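Local coordinates for nisin biosynthesis protein nisC (Lactococcus lactis subsp. lactis, PDB 2G0D) that catalyses the zinc-dependent addition of cysteine thiols to dehydrated residues of the nisin precursor, forming the lanthionine and methyllanthionine rings, at residues 249-254 with 271-276; 287-292 with 335-340; 306-311 with 344-349. All blocks are in the same frame, centred on the assembly; numbering follows the deposited sequence.

The three contacts lie in one part of the all-helical toroid of nisin cyclase. Contact 1 joins two loops and closes before contact 2 begins; contacts 2 and 3 interleave along the chain, since helix 298-314 of contact 3 follows helix 281-294 of contact 2 and precedes helix 327-341. The centres of contacts 2 and 3 are about 12 Å apart, and the Lys338-Asp347 salt bridge ties them directly. The centre of contact 1 is about 19 Å from that of contact 2 and 17 Å from that of contact 3, but Trp252 packs against both Tyr288 and Ile307. Cys278, Cys324 and His325 bind zinc in loops leading into helices 281-294 and 327-341, which contact 2 pairs.

Contact 1 of 3, residues 249-254 with 271-276; sequences QFLWKD and SFIRDA
Ile273 closes around the carbonyl oxygen of Trp252, and this is the tight part of the contact: the CG2 methyl of Ile273 stands 3.4 Å from Trp252 O, with CG1 and CD1 of the same side chain a little farther off. With CG1 beside its own backbone N (chi1 -58°), the beta-branched residue sends CG2 to the oxygen and also to the leucine before the tryptophan, where Leu251 CD2 lies 4.0 Å from Ile273 CG2. Leucine suits this buried spot because its methyl packs on the isoleucine methyl. Asp275 OD1 also lies near Leu251 CD2, but it is engaged in a salt bridge with Arg314, and OD2 accepts from the backbone N of Leu316. The two segments are irregular, and they approach without pairing as strands, which fits the connecting loops of an alpha toroid, where the helices carry the fold and the loops at one end shape the active site. The other side of the contact is looser and wet. Here Asp254, whose side chain is about 9 Å from the zinc, reaches 271-276 through solvent. One water donates to Asp254 OD1 at 2.7 Å and accepts from Arg274 N, also at 2.7 Å. A second water accepts a hydrogen bond from Asp254 N (2.8 Å) and donates one to Phe272 O (3.2 Å). Between the two regions Lys253 offers little more than its CA, 4.3 Å from Ile273 CG1; its long chain turns off to Glu260 and the carbonyl of Arg268.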
loop_
_atom_site.group_PDB
_atom_site.type_symbol
_atom_site.label_atom_id
_atom_site.label_comp_id
_atom_site.label_asym_id
_atom_site.label_seq_id
_atom_site.Cartn_x
_atom_site.Cartn_y
_atom_site.Cartn_z
ATOM N N GLN A 249 -5.462 15.078 19.531
ATOM C CA GLN A 249 -4.229 14.298 19.633
ATOM C C GLN A 249 -4.337 13.053 18.741
ATOM O O GLN A 249 -5.409 12.449 18.626
ATOM C CB GLN A 249 -3.957 13.912 21.085
ATOM C CG GLN A 249 -2.645 13.187 21.294
ATOM C CD GLN A 249 -2.278 13.032 22.761
ATOM O OE1 GLN A 249 -3.142 13.034 23.642
ATOM N NE2 GLN A 249 -0.983 12.879 23.026
ATOM N N PHE A 250 -3.227 12.715 18.095
ATOM C CA PHE A 250 -3.094 11.549 17.200
ATOM C C PHE A 250 -3.820 11.716 15.863
ATOM O O PHE A 250 -4.110 10.731 15.182
ATOM C CB PHE A 250 -3.499 10.228 17.885
ATOM C CG PHE A 250 -2.863 10.015 19.228
ATOM C CD1 PHE A 250 -1.486 9.953 19.362
ATOM C CD2 PHE A 250 -3.648 9.876 20.367
ATOM C CE1 PHE A 250 -0.902 9.760 20.618
ATOM C CE2 PHE A 250 -3.060 9.684 21.624
ATOM C CZ PHE A 250 -1.687 9.622 21.735
ATOM N N LEU A 251 -4.089 12.963 15.494
ATOM C CA LEU A 251 -4.743 13.285 14.213
ATOM C C LEU A 251 -3.873 14.211 13.355
ATOM O O LEU A 251 -3.093 15.005 13.875
ATOM C CB LEU A 251 -6.142 13.881 14.416
ATOM C CG LEU A 251 -7.247 12.883 14.795
ATOM C CD1 LEU A 251 -8.464 13.584 15.329
ATOM C CD2 LEU A 251 -7.615 11.915 13.607
ATOM N N TRP A 252 -3.996 14.053 12.039
ATOM C CA TRP A 252 -3.258 14.837 11.077
ATOM C C TRP A 252 -4.200 15.161 9.934
ATOM O O TRP A 252 -5.009 14.306 9.513
ATOM C CB TRP A 252 -2.075 14.025 10.518
ATOM C CG TRP A 252 -0.884 13.907 11.435
ATOM C CD1 TRP A 252 0.225 14.703 11.426
ATOM C CD2 TRP A 252 -0.653 12.913 12.454
ATOM N NE1 TRP A 252 1.123 14.287 12.387
ATOM C CE2 TRP A 252 0.618 13.192 13.030
ATOM C CE3 TRP A 252 -1.377 11.809 12.926
ATOM C CZ2 TRP A 252 1.165 12.421 14.060
ATOM C CZ3 TRP A 252 -0.838 11.039 13.961
ATOM C CH2 TRP A 252 0.423 11.362 14.528
ATOM N N LYS A 253 -4.103 16.383 9.425
ATOM C CA LYS A 253 -4.789 16.753 8.188
ATOM C C LYS A 253 -4.178 15.983 7.017
ATOM O O LYS A 253 -3.018 15.546 7.079
ATOM C CB LYS A 253 -4.654 18.251 7.925
ATOM C CG LYS A 253 -5.207 19.144 9.024
ATOM C CD LYS A 253 -4.683 20.565 8.876
ATOM C CE LYS A 253 -5.170 21.246 7.616
ATOM N NZ LYS A 253 -4.350 22.464 7.356
ATOM N N ASP A 254 -4.961 15.832 5.949
ATOM C CA ASP A 254 -4.534 15.109 4.747
ATOM C C ASP A 254 -3.406 15.843 4.037
ATOM O O ASP A 254 -2.592 15.227 3.352
ATOM C CB ASP A 254 -5.695 14.980 3.753
ATOM C CG ASP A 254 -6.704 13.902 4.123
ATOM O OD1 ASP A 254 -6.611 13.286 5.211
ATOM O OD2 ASP A 254 -7.620 13.694 3.295
ATOM N N SER A 271 -11.771 20.168 7.025
ATOM C CA SER A 271 -13.210 19.895 7.005
ATOM C C SER A 271 -13.479 18.422 7.278
ATOM O O SER A 271 -14.465 18.074 7.927
ATOM C CB SER A 271 -13.812 20.250 5.641
ATOM O OG SER A 271 -14.134 21.621 5.556
ATOM N N PHE A 272 -12.588 17.567 6.766
ATOM C CA PHE A 272 -12.775 16.122 6.816
ATOM C C PHE A 272 -11.458 15.394 6.949
ATOM O O PHE A 272 -10.635 15.401 6.035
ATOM C CB PHE A 272 -13.482 15.625 5.553
ATOM C CG PHE A 272 -13.839 14.155 5.606
ATOM C CD1 PHE A 272 -14.980 13.733 6.272
ATOM C CD2 PHE A 272 -13.013 13.200 5.017
ATOM C CE1 PHE A 272 -15.305 12.385 6.339
ATOM C CE2 PHE A 272 -13.334 11.849 5.078
ATOM C CZ PHE A 272 -14.488 11.444 5.739
ATOM N N ILE A 273 -11.255 14.777 8.100
ATOM C CA ILE A 273 -10.167 13.830 8.304
ATOM C C ILE A 273 -10.864 12.491 8.545
ATOM O O ILE A 273 -11.974 12.461 9.104
ATOM C CB ILE A 273 -9.328 14.205 9.543
ATOM C CG1 ILE A 273 -8.742 15.622 9.410
ATOM C CG2 ILE A 273 -8.235 13.161 9.813
ATOM C CD1 ILE A 273 -8.311 16.208 10.751
ATOM N N ARG A 274 -10.239 11.397 8.122
ATOM C CA ARG A 274 -10.806 10.084 8.369
ATOM C C ARG A 274 -9.739 9.134 8.900
ATOM O O ARG A 274 -8.557 9.429 8.788
ATOM C CB ARG A 274 -11.466 9.544 7.102
ATOM C CG ARG A 274 -10.505 8.879 6.128
ATOM C CD ARG A 274 -11.201 8.552 4.827
ATOM N NE ARG A 274 -12.367 7.688 5.015
ATOM C CZ ARG A 274 -13.300 7.497 4.086
ATOM N NH1 ARG A 274 -13.187 8.097 2.907
ATOM N NH2 ARG A 274 -14.338 6.705 4.330
ATOM N N ASP A 275 -10.158 8.016 9.500
ATOM C CA ASP A 275 -9.208 6.979 9.919
ATOM C C ASP A 275 -9.196 5.904 8.860
ATOM O O ASP A 275 -10.169 5.158 8.702
ATOM C CB ASP A 275 -9.559 6.391 11.289
ATOM C CG ASP A 275 -9.349 7.387 12.430
ATOM O OD1 ASP A 275 -8.250 7.990 12.506
ATOM O OD2 ASP A 275 -10.285 7.548 13.254
ATOM N N ALA A 276 -8.097 5.866 8.113
ATOM C CA ALA A 276 -7.945 4.965 6.968
ATOM C C ALA A 276 -6.501 4.543 6.787
ATOM O O ALA A 276 -5.578 5.142 7.343
ATOM C CB ALA A 276 -8.476 5.623 5.659
HETATM O O HOH W 1 -8.121 11.408 6.443
HETATM O O HOH W 2 -7.672 16.602 6.014
#

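Contact 2 of 3, residues 287-292 with 335-340; sequences LYLYGG and SLFKRL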
loop_
_atom_site.group_PDB
_atom_site.type_symbol
_atom_site.label_atom_id
_atom_site.label_comp_id
_atom_site.label_asym_id
_atom_site.label_seq_id
_atom_site.Cartn_x
_atom_site.Cartn_y
_atom_site.Cartn_z
ATOM N N LEU A 287 4.272 4.476 9.627
ATOM C CA LEU A 287 5.494 5.294 9.621
ATOM C C LEU A 287 6.208 5.250 10.982
ATOM O O LEU A 287 7.411 5.057 11.037
ATOM C CB LEU A 287 5.179 6.759 9.246
ATOM C CG LEU A 287 6.361 7.740 9.378
ATOM C CD1 LEU A 287 7.482 7.438 8.351
ATOM C CD2 LEU A 287 5.885 9.180 9.229
ATOM N N TYR A 288 5.466 5.412 12.070
ATOM C CA TYR A 288 6.081 5.523 13.379
ATOM C C TYR A 288 6.601 4.142 13.813
ATOM O O TYR A 288 7.658 4.017 14.448
ATOM C CB TYR A 288 5.073 6.076 14.390
ATOM C CG TYR A 288 4.905 7.596 14.373
ATOM C CD1 TYR A 288 5.591 8.395 15.302
ATOM C CD2 TYR A 288 4.069 8.235 13.443
ATOM C CE1 TYR A 288 5.464 9.794 15.309
ATOM C CE2 TYR A 288 3.924 9.646 13.451
ATOM C CZ TYR A 288 4.623 10.409 14.400
ATOM O OH TYR A 288 4.508 11.788 14.442
ATOM N N LEU A 289 5.851 3.114 13.444
ATOM C CA LEU A 289 6.182 1.757 13.785
ATOM C C LEU A 289 7.503 1.416 13.088
ATOM O O LEU A 289 8.488 1.067 13.747
ATOM C CB LEU A 289 5.041 0.820 13.316
ATOM C CG LEU A 289 5.315 -0.669 13.495
ATOM C CD1 LEU A 289 5.579 -0.924 15.003
ATOM C CD2 LEU A 289 4.195 -1.538 12.967
ATOM N N TYR A 290 7.500 1.529 11.752
ATOM C CA TYR A 290 8.644 1.200 10.927
ATOM C C TYR A 290 9.849 2.098 11.199
ATOM O O TYR A 290 10.975 1.607 11.290
ATOM C CB TYR A 290 8.268 1.232 9.448
ATOM C CG TYR A 290 7.220 0.187 9.019
ATOM C CD1 TYR A 290 7.125 -1.065 9.656
ATOM C CD2 TYR A 290 6.371 0.445 7.958
ATOM C CE1 TYR A 290 6.181 -2.022 9.243
ATOM C CE2 TYR A 290 5.422 -0.492 7.542
ATOM C CZ TYR A 290 5.338 -1.716 8.179
ATOM O OH TYR A 290 4.382 -2.615 7.762
ATOM N N GLY A 291 9.617 3.407 11.310
ATOM C CA GLY A 291 10.678 4.365 11.715
ATOM C C GLY A 291 11.282 4.001 13.059
ATOM O O GLY A 291 12.518 3.934 13.207
ATOM N N GLY A 292 10.415 3.727 14.030
ATOM C CA GLY A 292 10.830 3.333 15.373
ATOM C C GLY A 292 11.652 2.061 15.423
ATOM O O GLY A 292 12.649 1.984 16.164
ATOM N N SER A 335 -3.369 -6.279 12.835
ATOM C CA SER A 335 -2.870 -7.630 12.804
ATOM C C SER A 335 -1.341 -7.606 12.553
ATOM O O SER A 335 -0.585 -8.432 13.104
ATOM C CB SER A 335 -3.614 -8.413 11.729
ATOM O OG SER A 335 -3.176 -9.745 11.709
ATOM N N LEU A 336 -0.904 -6.656 11.732
ATOM C CA LEU A 336 0.521 -6.447 11.524
ATOM C C LEU A 336 1.249 -5.959 12.786
ATOM O O LEU A 336 2.290 -6.517 13.136
ATOM C CB LEU A 336 0.829 -5.541 10.314
ATOM C CG LEU A 336 2.342 -5.346 10.366
ATOM C CD1 LEU A 336 3.120 -6.365 9.523
ATOM C CD2 LEU A 336 2.760 -3.932 10.089
ATOM N N PHE A 337 0.713 -4.944 13.467
ATOM C CA PHE A 337 1.225 -4.562 14.802
ATOM C C PHE A 337 1.398 -5.741 15.764
ATOM O O PHE A 337 2.444 -5.881 16.407
ATOM C CB PHE A 337 0.323 -3.533 15.459
ATOM C CG PHE A 337 0.654 -2.126 15.118
ATOM C CD1 PHE A 337 0.410 -1.616 13.835
ATOM C CD2 PHE A 337 1.202 -1.279 16.094
ATOM C CE1 PHE A 337 0.720 -0.287 13.533
ATOM C CE2 PHE A 337 1.504 0.039 15.803
ATOM C CZ PHE A 337 1.256 0.546 14.529
ATOM N N LYS A 338 0.368 -6.587 15.866
ATOM C CA LYS A 338 0.393 -7.736 16.775
ATOM C C LYS A 338 1.494 -8.734 16.390
ATOM O O LYS A 338 2.231 -9.203 17.242
ATOM C CB LYS A 338 -0.972 -8.431 16.783
ATOM C CG LYS A 338 -1.079 -9.546 17.802
ATOM C CD LYS A 338 -2.375 -10.309 17.679
ATOM C CE LYS A 338 -2.425 -11.426 18.712
ATOM N NZ LYS A 338 -2.593 -10.884 20.092
ATOM N N ARG A 339 1.583 -9.042 15.094
ATOM C CA ARG A 339 2.630 -9.882 14.526
ATOM C C ARG A 339 4.052 -9.373 14.854
ATOM O O ARG A 339 4.920 -10.173 15.175
ATOM C CB ARG A 339 2.457 -9.963 12.996
ATOM C CG ARG A 339 3.298 -11.058 12.303
ATOM C CD ARG A 339 2.535 -11.681 11.103
ATOM N NE ARG A 339 2.069 -10.586 10.318
ATOM C CZ ARG A 339 0.812 -10.166 10.232
ATOM N NH1 ARG A 339 -0.204 -10.801 10.809
ATOM N NH2 ARG A 339 0.595 -9.084 9.531
ATOM N N LEU A 340 4.300 -8.062 14.743
ATOM C CA LEU A 340 5.674 -7.555 14.948
ATOM C C LEU A 340 6.021 -7.298 16.431
ATOM O O LEU A 340 7.152 -7.521 16.849
ATOM C CB LEU A 340 5.957 -6.308 14.102
ATOM C CG LEU A 340 5.888 -6.444 12.562
ATOM C CD1 LEU A 340 6.209 -5.126 11.881
ATOM C CD2 LEU A 340 6.779 -7.564 12.029
#
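The hydroxyl of Tyr290, whose OH lies 3.1 Å from the CD2 methyl of Leu336, is held by two main-chain groups near the end of the protein: it is hydrogen-bonded to the carbonyl of Leu400 and to the N-H of Phe402. These bonds fix the phenol in an otherwise greasy setting, and tyrosine suits the place because its ring packs, with Phe405 stacked on it, while its far end satisfies backbone that would be costly to bury alone. Leu336 comes from the opposite direction and its CD2 touches the hydroxyl end. That approach is tight, and the second torsion of Leu336 is off a staggered position, so the exact shortness is doubtful. At the ring's edge, near its plane, Leu340 CD1 sits 4.1 Å from Tyr290 CE1. The helices run almost parallel, 20° apart, but their axes are 12.0 Å from one another, too far for backbones to meet, and long side chains must bridge the gap. Parallel neighbours of this kind are consistent with inner helices of the alpha toroid; helix 298-314, between them in the chain, packs on both through Tyr288 and Phe337. In the middle of the gap Leu289 extends toward helix 327-341 with CG anti to the backbone N (chi1 175°), placing CD2 squarely over one face of the Phe337 ring. This CH-pi contact measures 3.8 Å from Leu289 CD2 to the centroid of Phe337, only 13° off the ring normal. The same Leu289 CD2 meets Leu336 CD2 at 4.0 Å and Leu340 CD1 at 4.3 Å.

Contact 3 of 3, residues 306-311 with 344-349; sequences KILESA and KKFDSY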
loop_
_atom_site.group_PDB
_atom_site.type_symbol
_atom_site.label_atom_id
_atom_site.label_comp_id
_atom_site.label_asym_id
_atom_site.label_seq_id
_atom_site.Cartn_x
_atom_site.Cartn_y
_atom_site.Cartn_z
ATOM N N LYS A 306 -0.141 3.969 20.188
ATOM C CA LYS A 306 -1.093 4.934 20.725
ATOM C C LYS A 306 -1.910 5.539 19.580
ATOM O O LYS A 306 -3.122 5.654 19.693
ATOM C CB LYS A 306 -0.366 6.027 21.540
ATOM C CG LYS A 306 0.245 5.535 22.865
ATOM C CD LYS A 306 0.663 6.723 23.733
ATOM C CE LYS A 306 1.513 6.343 24.934
ATOM N NZ LYS A 306 1.191 5.022 25.555
ATOM N N ILE A 307 -1.236 5.897 18.487
ATOM C CA ILE A 307 -1.876 6.444 17.286
ATOM C C ILE A 307 -2.911 5.464 16.706
ATOM O O ILE A 307 -4.020 5.862 16.360
ATOM C CB ILE A 307 -0.852 6.753 16.163
ATOM C CG1 ILE A 307 0.119 7.871 16.575
ATOM C CG2 ILE A 307 -1.578 7.178 14.851
ATOM C CD1 ILE A 307 1.290 8.029 15.561
ATOM N N LEU A 308 -2.544 4.187 16.590
ATOM C CA LEU A 308 -3.444 3.225 15.970
ATOM C C LEU A 308 -4.616 2.969 16.916
ATOM O O LEU A 308 -5.759 2.835 16.489
ATOM C CB LEU A 308 -2.722 1.907 15.640
ATOM C CG LEU A 308 -3.603 0.802 15.008
ATOM C CD1 LEU A 308 -4.321 1.311 13.745
ATOM C CD2 LEU A 308 -2.793 -0.463 14.721
ATOM N N GLU A 309 -4.306 2.898 18.202
ATOM C CA GLU A 309 -5.300 2.575 19.221
ATOM C C GLU A 309 -6.360 3.676 19.269
ATOM O O GLU A 309 -7.550 3.383 19.365
ATOM C CB GLU A 309 -4.621 2.367 20.573
ATOM C CG GLU A 309 -5.444 1.611 21.558
ATOM C CD GLU A 309 -4.714 1.335 22.886
ATOM O OE1 GLU A 309 -3.616 1.910 23.146
ATOM O OE2 GLU A 309 -5.257 0.517 23.661
ATOM N N SER A 310 -5.911 4.923 19.139
ATOM C CA SER A 310 -6.790 6.084 19.060
ATOM C C SER A 310 -7.741 5.964 17.896
ATOM O O SER A 310 -8.922 6.274 18.026
ATOM C CB SER A 310 -5.979 7.370 18.873
ATOM O OG SER A 310 -6.779 8.491 19.157
ATOM N N ALA A 311 -7.212 5.545 16.754
ATOM C CA ALA A 311 -8.005 5.377 15.536
ATOM C C ALA A 311 -8.974 4.202 15.628
ATOM O O ALA A 311 -10.091 4.296 15.161
ATOM C CB ALA A 311 -7.100 5.222 14.340
ATOM N N LYS A 344 -1.162 -6.972 22.631
ATOM C CA LYS A 344 -2.521 -7.479 22.808
ATOM C C LYS A 344 -3.545 -6.348 22.718
ATOM O O LYS A 344 -4.753 -6.588 22.793
ATOM C CB LYS A 344 -2.656 -8.206 24.162
ATOM C CG LYS A 344 -1.986 -9.588 24.193
ATOM C CD LYS A 344 -2.115 -10.262 25.570
ATOM C CE LYS A 344 -3.472 -10.984 25.742
ATOM N NZ LYS A 344 -3.593 -11.756 27.039
ATOM N N LYS A 345 -3.055 -5.127 22.521
ATOM C CA LYS A 345 -3.896 -3.910 22.426
ATOM C C LYS A 345 -5.069 -3.938 21.441
ATOM O O LYS A 345 -6.058 -3.234 21.636
ATOM C CB LYS A 345 -3.019 -2.702 22.085
ATOM C CG LYS A 345 -2.209 -2.200 23.259
ATOM C CD LYS A 345 -1.398 -0.963 22.894
ATOM C CE LYS A 345 -0.334 -0.714 23.960
ATOM N NZ LYS A 345 0.442 -1.989 24.205
ATOM N N PHE A 346 -4.960 -4.722 20.375
ATOM C CA PHE A 346 -5.950 -4.659 19.302
ATOM C C PHE A 346 -6.751 -5.950 19.220
ATOM O O PHE A 346 -7.465 -6.216 18.224
ATOM C CB PHE A 346 -5.247 -4.321 17.974
ATOM C CG PHE A 346 -4.301 -3.149 18.094
ATOM C CD1 PHE A 346 -4.798 -1.856 18.304
ATOM C CD2 PHE A 346 -2.930 -3.341 18.070
ATOM C CE1 PHE A 346 -3.949 -0.765 18.450
ATOM C CE2 PHE A 346 -2.055 -2.239 18.212
ATOM C CZ PHE A 346 -2.569 -0.959 18.413
ATOM N N ASP A 347 -6.596 -6.760 20.265
ATOM C CA ASP A 347 -7.175 -8.094 20.324
ATOM C C ASP A 347 -8.688 -8.096 20.252
ATOM O O ASP A 347 -9.271 -8.912 19.544
ATOM C CB ASP A 347 -6.687 -8.835 21.558
ATOM C CG ASP A 347 -5.308 -9.430 21.358
ATOM O OD1 ASP A 347 -4.731 -9.300 20.239
ATOM O OD2 ASP A 347 -4.791 -10.009 22.327
ATOM N N SER A 348 -9.306 -7.157 20.953
ATOM C CA SER A 348 -10.753 -7.043 20.983
ATOM C C SER A 348 -11.352 -6.646 19.642
ATOM O O SER A 348 -12.348 -7.221 19.211
ATOM C CB SER A 348 -11.167 -6.060 22.072
ATOM O OG SER A 348 -11.074 -6.733 23.311
ATOM N N TYR A 349 -10.752 -5.652 19.000
ATOM C CA TYR A 349 -11.160 -5.246 17.665
ATOM C C TYR A 349 -11.008 -6.368 16.664
ATOM O O TYR A 349 -11.894 -6.589 15.836
ATOM C CB TYR A 349 -10.334 -4.067 17.199
ATOM C CG TYR A 349 -10.356 -2.899 18.160
ATOM C CD1 TYR A 349 -11.504 -2.101 18.303
ATOM C CD2 TYR A 349 -9.226 -2.576 18.911
ATOM C CE1 TYR A 349 -11.519 -1.004 19.174
ATOM C CE2 TYR A 349 -9.226 -1.472 19.787
ATOM C CZ TYR A 349 -10.378 -0.706 19.912
ATOM O OH TYR A 349 -10.374 0.356 20.769
#
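Phe346 presents one ring face to Leu308 and its edge to the backbone of Glu309. The CD2 methyl of Leu308 lies 3.9 Å from the centroid of the Phe346 ring, 19° off the normal, a CH-pi contact displaced toward the rim. Leucine suits this because, with CG anti to the backbone N (chi1 179°), one branch, CD2, is laid over the ring, and CB and CG follow close behind it. The opposite face is covered by the residue before it: Lys345 CB stands 3.9 Å above the middle of the Phe346 plane, so the ring is sandwiched between aliphatic groups. The edge is filled too, by Glu309 CA, 3.7 Å from Phe346 CE1. The phenylalanine gets there with CG beside its own backbone N (chi1 -48°), from the N-cap position of the helix that starts at Asp347. The type I turn from Lys344 to Asp347, closed by Asp347 N donating a hydrogen bond to Lys344 O at 3.1 Å, brings Lys345 and Phe346 to the helix together.

Glu309 and Lys345 meet at about a right angle through a carboxylate oxygen and a methylene: Glu309 OE1 is 3.6 Å from Lys345 CD. Glu309 is extended beyond CG, whereas the lysine bends at its end. Lys345 NZ stays 5.7 Å from Glu309 OE1, too far for a salt bridge, though the opposite charges may still attract. The ammonium has a long, weak ion pair with Glu305 of the same helix 298-314. Lysine suits this solvent-facing side, where its methylenes pack and its ammonium can stay hydrated.

Helix 298-314 thus takes the turn before helix 347-355 on one flank, while Leu308 also reaches Ile333 and Cys334 of helix 327-341 and Ser285 of helix 281-294.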